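Local atomic coordinates of AvrRxo1-ORF1 (Xanthomonas oryzae pv. oryzicola, PDB entry 4Z8T), a protein that is a type III effector with a polynucleotide kinase domain, probably phosphorylating a substrate with ATP, and binds the chaperone-like partner AvrRxo1-ORF2. Residues Gly216-Ala219 and Val220-Arg224; Val264-Ala267 and Glu268-Glu271. One frame throughout, in Å; residues are numbered along the deposited sequence.

Contact 1 (Gly216-Ala219 and Val220-Arg224). With SO4 (sulfate ion), chain F.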
ATOM      1  N   GLY A 216     -13.439  -8.822  -8.946  1.00 17.32           N
ATOM      2  CA  GLY A 216     -13.371  -8.079 -10.195  1.00 18.06           C
ATOM      3  C   GLY A 216     -12.243  -7.063 -10.191  1.00 16.31           C
ATOM      4  O   GLY A 216     -11.570  -6.862 -11.204  1.00 16.61           O
ATOM      5  N   PHE A 217     -12.059  -6.407  -9.049  1.00 15.11           N
ATOM      6  CA  PHE A 217     -11.009  -5.414  -8.872  1.00 14.92           C
ATOM      7  C   PHE A 217      -9.645  -6.060  -9.002  1.00 16.28           C
ATOM      8  O   PHE A 217      -8.772  -5.562  -9.715  1.00 15.80           O
ATOM      9  CB  PHE A 217     -11.166  -4.791  -7.488  1.00 16.37           C
ATOM     10  CG  PHE A 217     -10.041  -3.888  -7.072  1.00 15.83           C
ATOM     11  CD1 PHE A 217     -10.037  -2.555  -7.435  1.00 17.26           C
ATOM     12  CD2 PHE A 217      -9.027  -4.355  -6.234  1.00 19.33           C
ATOM     13  CE1 PHE A 217      -9.018  -1.720  -7.024  1.00 16.79           C
ATOM     14  CE2 PHE A 217      -8.009  -3.514  -5.820  1.00 17.76           C
ATOM     15  CZ  PHE A 217      -8.008  -2.197  -6.223  1.00 16.77           C
ATOM     16  N   VAL A 218      -9.462  -7.170  -8.300  1.00 16.64           N
ATOM     17  CA  VAL A 218      -8.201  -7.883  -8.366  1.00 15.90           C
ATOM     18  C   VAL A 218      -7.882  -8.316  -9.797  1.00 16.46           C
ATOM     19  O   VAL A 218      -6.773  -8.088 -10.296  1.00 17.31           O
ATOM     20  CB  VAL A 218      -8.203  -9.102  -7.431  1.00 16.95           C
ATOM     21  CG1 VAL A 218      -6.980  -9.967  -7.700  1.00 19.51           C
ATOM     22  CG2 VAL A 218      -8.236  -8.637  -5.979  1.00 16.94           C
ATOM     23  N   ALA A 219      -8.872  -8.892 -10.473  1.00 16.35           N
ATOM     24  CA  ALA A 219      -8.685  -9.384 -11.834  1.00 18.09           C
ATOM     25  C   ALA A 219      -8.381  -8.257 -12.815  1.00 17.75           C
ATOM     26  O   ALA A 219      -7.483  -8.377 -13.651  1.00 19.68           O
ATOM     27  CB  ALA A 219      -9.892 -10.144 -12.281  1.00 16.78           C
ATOM     28  N   VAL A 220      -9.131  -7.161 -12.726  1.00 15.52           N
ATOM     29  CA  VAL A 220      -8.946  -6.087 -13.692  1.00 16.13           C
ATOM     30  C   VAL A 220      -7.577  -5.428 -13.545  1.00 16.61           C
ATOM     31  O   VAL A 220      -6.931  -5.094 -14.537  1.00 16.80           O
ATOM     32  CB  VAL A 220     -10.110  -5.049 -13.650  1.00 18.07           C
ATOM     33  CG1 VAL A 220      -9.940  -4.093 -12.509  1.00 20.98           C
ATOM     34  CG2 VAL A 220     -10.202  -4.300 -14.981  1.00 21.67           C
ATOM     35  N   ARG A 221      -7.106  -5.284 -12.313  1.00 16.15           N
ATOM     36  CA  ARG A 221      -5.807  -4.690 -12.105  1.00 15.68           C
ATOM     37  C   ARG A 221      -4.673  -5.647 -12.477  1.00 17.43           C
ATOM     38  O   ARG A 221      -3.717  -5.245 -13.129  1.00 17.21           O
ATOM     39  CB  ARG A 221      -5.669  -4.189 -10.663  1.00 18.28           C
ATOM     40  CG  ARG A 221      -6.500  -2.934 -10.437  1.00 19.48           C
ATOM     41  CD  ARG A 221      -5.836  -2.062  -9.455  1.00 18.69           C
ATOM     42  NE  ARG A 221      -6.530  -0.785  -9.260  1.00 15.56           N
ATOM     43  CZ  ARG A 221      -6.300   0.007  -8.228  1.00 16.73           C
ATOM     44  NH1 ARG A 221      -5.395  -0.342  -7.318  1.00 19.72           N
ATOM     45  NH2 ARG A 221      -6.978   1.139  -8.107  1.00 17.28           N
ATOM     46  N   SER A 222      -4.790  -6.904 -12.064  1.00 16.63           N
ATOM     47  CA  SER A 222      -3.704  -7.871 -12.278  1.00 18.16           C
ATOM     48  C   SER A 222      -3.421  -8.141 -13.752  1.00 20.24           C
ATOM     49  O   SER A 222      -2.283  -8.460 -14.130  1.00 19.82           O
ATOM     50  CB  SER A 222      -4.001  -9.196 -11.563  1.00 21.25           C
ATOM     51  OG  SER A 222      -4.011  -9.006 -10.157  1.00 26.10           O
ATOM     52  N   ASN A 223      -4.451  -8.023 -14.584  1.00 16.88           N
ATOM     53  CA  ASN A 223      -4.317  -8.321 -16.003  1.00 16.85           C
ATOM     54  C   ASN A 223      -4.250  -7.100 -16.901  1.00 16.37           C
ATOM     55  O   ASN A 223      -4.223  -7.227 -18.118  1.00 16.92           O
ATOM     56  CB  ASN A 223      -5.451  -9.237 -16.449  1.00 20.16           C
ATOM     57  CG  ASN A 223      -5.339 -10.602 -15.837  1.00 28.14           C
ATOM     58  OD1 ASN A 223      -4.387 -11.332 -16.123  1.00 31.93           O
ATOM     59  ND2 ASN A 223      -6.296 -10.965 -14.992  1.00 23.46           N
ATOM     60  N   ARG A 224      -4.198  -5.916 -16.300  1.00 15.51           N
ATOM     61  CA  ARG A 224      -4.196  -4.672 -17.059  1.00 14.94           C
ATOM     62  C   ARG A 224      -2.997  -4.520 -17.998  1.00 15.45           C
ATOM     63  O   ARG A 224      -3.153  -4.114 -19.152  1.00 16.17           O
ATOM     64  CB  ARG A 224      -4.257  -3.498 -16.071  1.00 14.67           C
ATOM     65  CG  ARG A 224      -4.240  -2.119 -16.702  1.00 15.41           C
ATOM     66  CD  ARG A 224      -4.881  -1.146 -15.742  1.00 14.64           C
ATOM     67  NE  ARG A 224      -6.342  -1.168 -15.851  1.00 14.88           N
ATOM     68  CZ  ARG A 224      -7.187  -1.001 -14.833  1.00 15.64           C
ATOM     69  NH1 ARG A 224      -6.726  -0.837 -13.605  1.00 15.73           N
ATOM     70  NH2 ARG A 224      -8.503  -0.998 -15.062  1.00 16.16           N
TER
HETATM   71  S   SO4 F 504      -6.133   2.476  -4.835  1.00 43.96           S
HETATM   72  O1  SO4 F 504      -6.089   3.552  -3.848  1.00 42.35           O
HETATM   73  O2  SO4 F 504      -4.821   1.862  -4.988  1.00 38.88           O
HETATM   74  O3  SO4 F 504      -6.556   3.015  -6.122  1.00 36.75           O
HETATM   75  O4  SO4 F 504      -7.087   1.452  -4.401  1.00 45.57           O
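Phe-217 and Arg-221 face each other one turn apart near the C-terminal end of helix 210-222, in the zeta-toxin-like, P-loop NTPase part of the effector. The phenyl ring lies against one face of the guanidinium group: Phe-217 CZ approaches Arg-221 CZ to 3.4 Å, displaced toward the rim of the group. The two planes are inclined by 47°, so the contact is a tilted one and not a flat stack. With Phe-217 CG anti to its own N (chi1 172°), the ring reaches along the helix to the arginine, whose chi1 of -73° puts CG over one face and whose bend at chi2 brings the guanidinium beside CE1 and CZ. At its outer edge the guanidinium holds a sulfate through two nearly straight hydrogen bonds, Arg-221 NH2 to sulfate O3 at 2.8 Å and Arg-221 NH1 to sulfate O2 at 3.3 Å. Asp-186 forms a salt bridge with NH2, and the Ser-275 carbonyl takes a bond from NH1, which together should fix the group's rotation. The sulfate probably came from the crystallisation liquor, but its position is consistent with an anion pocket. At the helix end two carbonyls each accept twice. Val-218 O receives Ser-222 N and, from above its carbonyl plane, Ser-222 OG at 2.9 Å. Ala-219 O is approached from opposite faces of its plane by Asn-223 N and, at 3.1 Å, by Asn-223 ND2.

Contact 2 (Val264-Ala267 and Glu268-Glu271); sequences VENA and ELYE
Asn-266 meets Leu-269 and Glu-268 at the start of helix 267-272, and its side chain can be followed outward from the backbone. From CB, chi1 of -168° sets CG anti to the backbone N and beside the carbonyl carbon, which turns the amide toward the first turn of the helix. CG lies 3.9 Å from Leu-269 CB. Its oxygen, OD1, accepts the Leu-269 N-H at 2.9 Å in an almost straight bond (172°), although the donor stands above the amide carbonyl plane, 37° out of it, and so misses the lone pairs. The same oxygen takes a longer bond, 3.3 Å, from a water that also donates to Glu-268 OE1, linking the amide to the extended glutamate chain. On the other branch, ND2 sits beside the Leu-269 methyl CD1, while that leucine also packs on Val-252 and Val-254 of strand 251-258.

The backbone carbonyl of Asn-266 receives Tyr-270 N at 2.9 Å, opening the regular helical bonding that Ala-267 O continues with Glu-271 N. Val-264 CG1 rests 3.9 Å from Tyr-270 CD2, the two side chains crossing at about a right angle. Tyr-270 OH is hydrogen-bonded to ND1 of His-13 of the AvrRxo1-ORF2 chain, and Met-1 of that chain packs on Asn-266 and Ala-267, placing this turn at the interface with the partner protein. An asparagine closing a helix start through OD1 to the N-H three residues on is a classic N-cap.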
ATOM      1  N   VAL A 264       2.931   7.422 -20.920  1.00 16.88           N
ATOM      2  CA  VAL A 264       2.397   7.292 -19.571  1.00 15.40           C
ATOM      3  C   VAL A 264       2.134   8.678 -19.042  1.00 16.48           C
ATOM      4  O   VAL A 264       3.046   9.359 -18.585  1.00 18.31           O
ATOM      5  CB  VAL A 264       3.371   6.546 -18.645  1.00 17.17           C
ATOM      6  CG1 VAL A 264       2.775   6.427 -17.226  1.00 16.54           C
ATOM      7  CG2 VAL A 264       3.656   5.166 -19.202  1.00 17.62           C
ATOM      8  N   GLU A 265       0.876   9.095 -19.121  1.00 16.22           N
ATOM      9  CA  GLU A 265       0.492  10.436 -18.688  1.00 16.96           C
ATOM     10  C   GLU A 265       0.536  10.642 -17.173  1.00 20.27           C
ATOM     11  O   GLU A 265       0.694  11.776 -16.713  1.00 19.94           O
ATOM     12  CB  GLU A 265      -0.898  10.771 -19.227  1.00 17.30           C
ATOM     13  CG  GLU A 265      -0.962  10.917 -20.760  1.00 18.80           C
ATOM     14  CD  GLU A 265      -1.112   9.598 -21.492  1.00 18.28           C
ATOM     15  OE1 GLU A 265      -1.066   9.602 -22.747  1.00 23.76           O
ATOM     16  OE2 GLU A 265      -1.309   8.562 -20.823  1.00 17.55           O
ATOM     17  N   ASN A 266       0.396   9.573 -16.388  1.00 17.60           N
ATOM     18  CA  ASN A 266       0.499   9.714 -14.933  1.00 16.90           C
ATOM     19  C   ASN A 266       1.177   8.497 -14.338  1.00 18.18           C
ATOM     20  O   ASN A 266       0.533   7.489 -14.052  1.00 17.09           O
ATOM     21  CB  ASN A 266      -0.887   9.918 -14.309  1.00 17.65           C
ATOM     22  CG  ASN A 266      -0.828  10.355 -12.849  1.00 21.71           C
ATOM     23  OD1 ASN A 266      -0.133   9.759 -12.031  1.00 21.65           O
ATOM     24  ND2 ASN A 266      -1.568  11.408 -12.526  1.00 28.23           N
ATOM     25  N   ALA A 267       2.489   8.594 -14.185  1.00 18.01           N
ATOM     26  CA  ALA A 267       3.305   7.475 -13.730  1.00 20.67           C
ATOM     27  C   ALA A 267       2.965   6.991 -12.331  1.00 19.22           C
ATOM     28  O   ALA A 267       3.010   5.795 -12.068  1.00 18.80           O
ATOM     29  CB  ALA A 267       4.780   7.832 -13.818  1.00 22.18           C
ATOM     30  N   GLU A 268       2.620   7.912 -11.436  1.00 18.08           N
ATOM     31  CA  GLU A 268       2.244   7.535 -10.078  1.00 19.97           C
ATOM     32  C   GLU A 268       1.012   6.656 -10.079  1.00 18.72           C
ATOM     33  O   GLU A 268       0.978   5.599  -9.454  1.00 19.09           O
ATOM     34  CB  GLU A 268       1.933   8.789  -9.256  1.00 24.55           C
ATOM     35  CG  GLU A 268       1.496   8.498  -7.832  1.00 33.70           C
ATOM     36  CD  GLU A 268       1.395   9.748  -6.981  1.00 44.28           C
ATOM     37  OE1 GLU A 268       1.260  10.855  -7.548  1.00 46.14           O
ATOM     38  OE2 GLU A 268       1.467   9.615  -5.739  1.00 50.75           O
ATOM     39  N   LEU A 269      -0.026   7.111 -10.769  1.00 18.12           N
ATOM     40  CA  LEU A 269      -1.227   6.308 -10.860  1.00 16.71           C
ATOM     41  C   LEU A 269      -0.984   4.996 -11.602  1.00 17.43           C
ATOM     42  O   LEU A 269      -1.579   3.986 -11.250  1.00 16.65           O
ATOM     43  CB  LEU A 269      -2.383   7.086 -11.500  1.00 18.70           C
ATOM     44  CG  LEU A 269      -3.248   7.924 -10.567  1.00 25.30           C
ATOM     45  CD1 LEU A 269      -4.300   8.654 -11.398  1.00 21.57           C
ATOM     46  CD2 LEU A 269      -3.897   7.033  -9.510  1.00 25.37           C
ATOM     47  N   TYR A 270      -0.128   5.007 -12.622  1.00 17.49           N
ATOM     48  CA  TYR A 270       0.117   3.791 -13.402  1.00 17.10           C
ATOM     49  C   TYR A 270       0.708   2.702 -12.521  1.00 16.72           C
ATOM     50  O   TYR A 270       0.306   1.538 -12.597  1.00 15.51           O
ATOM     51  CB  TYR A 270       1.059   4.103 -14.565  1.00 16.33           C
ATOM     52  CG  TYR A 270       1.154   3.041 -15.641  1.00 16.85           C
ATOM     53  CD1 TYR A 270       0.027   2.405 -16.137  1.00 15.98           C
ATOM     54  CD2 TYR A 270       2.379   2.708 -16.194  1.00 16.24           C
ATOM     55  CE1 TYR A 270       0.119   1.444 -17.156  1.00 16.91           C
ATOM     56  CE2 TYR A 270       2.479   1.744 -17.214  1.00 16.57           C
ATOM     57  CZ  TYR A 270       1.356   1.115 -17.681  1.00 15.89           C
ATOM     58  OH  TYR A 270       1.469   0.178 -18.686  1.00 17.56           O
ATOM     59  N   GLU A 271       1.661   3.086 -11.679  1.00 18.15           N
ATOM     60  CA  GLU A 271       2.234   2.153 -10.711  1.00 16.19           C
ATOM     61  C   GLU A 271       1.140   1.603  -9.785  1.00 17.68           C
ATOM     62  O   GLU A 271       1.089   0.405  -9.501  1.00 19.71           O
ATOM     63  CB  GLU A 271       3.366   2.829  -9.914  1.00 18.04           C
ATOM     64  CG  GLU A 271       4.076   1.888  -8.936  1.00 20.15           C
ATOM     65  CD  GLU A 271       5.256   2.535  -8.231  1.00 28.10           C
ATOM     66  OE1 GLU A 271       5.498   3.743  -8.448  1.00 33.16           O
ATOM     67  OE2 GLU A 271       5.943   1.835  -7.441  1.00 26.43           O
TER
HETATM   68  O   HOH W   1      -1.523  10.685  -9.239  1.00 36.30           O

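Overall arrangement
Along the chain, contact 1 comes first, within helix 210-222 and just beyond its end. The chain then runs through strands 238-245, 251-258 and 261-263 before contact 2 opens at the loop leading into helix 267-272. Each contact is local: contact 1 spans the last turn of a helix, contact 2 the loop into a helix and its first turn, so they stand in series and neither nest nor cross. The centres of contact 1 and contact 2 are about 16 Å apart, and their nearest atoms about 6 Å. Helix 224-233 joins the two regions: it begins at Arg-224, the last residue of contact 1, and packs through Met-225 and Ile-228 on Tyr-270 of contact 2.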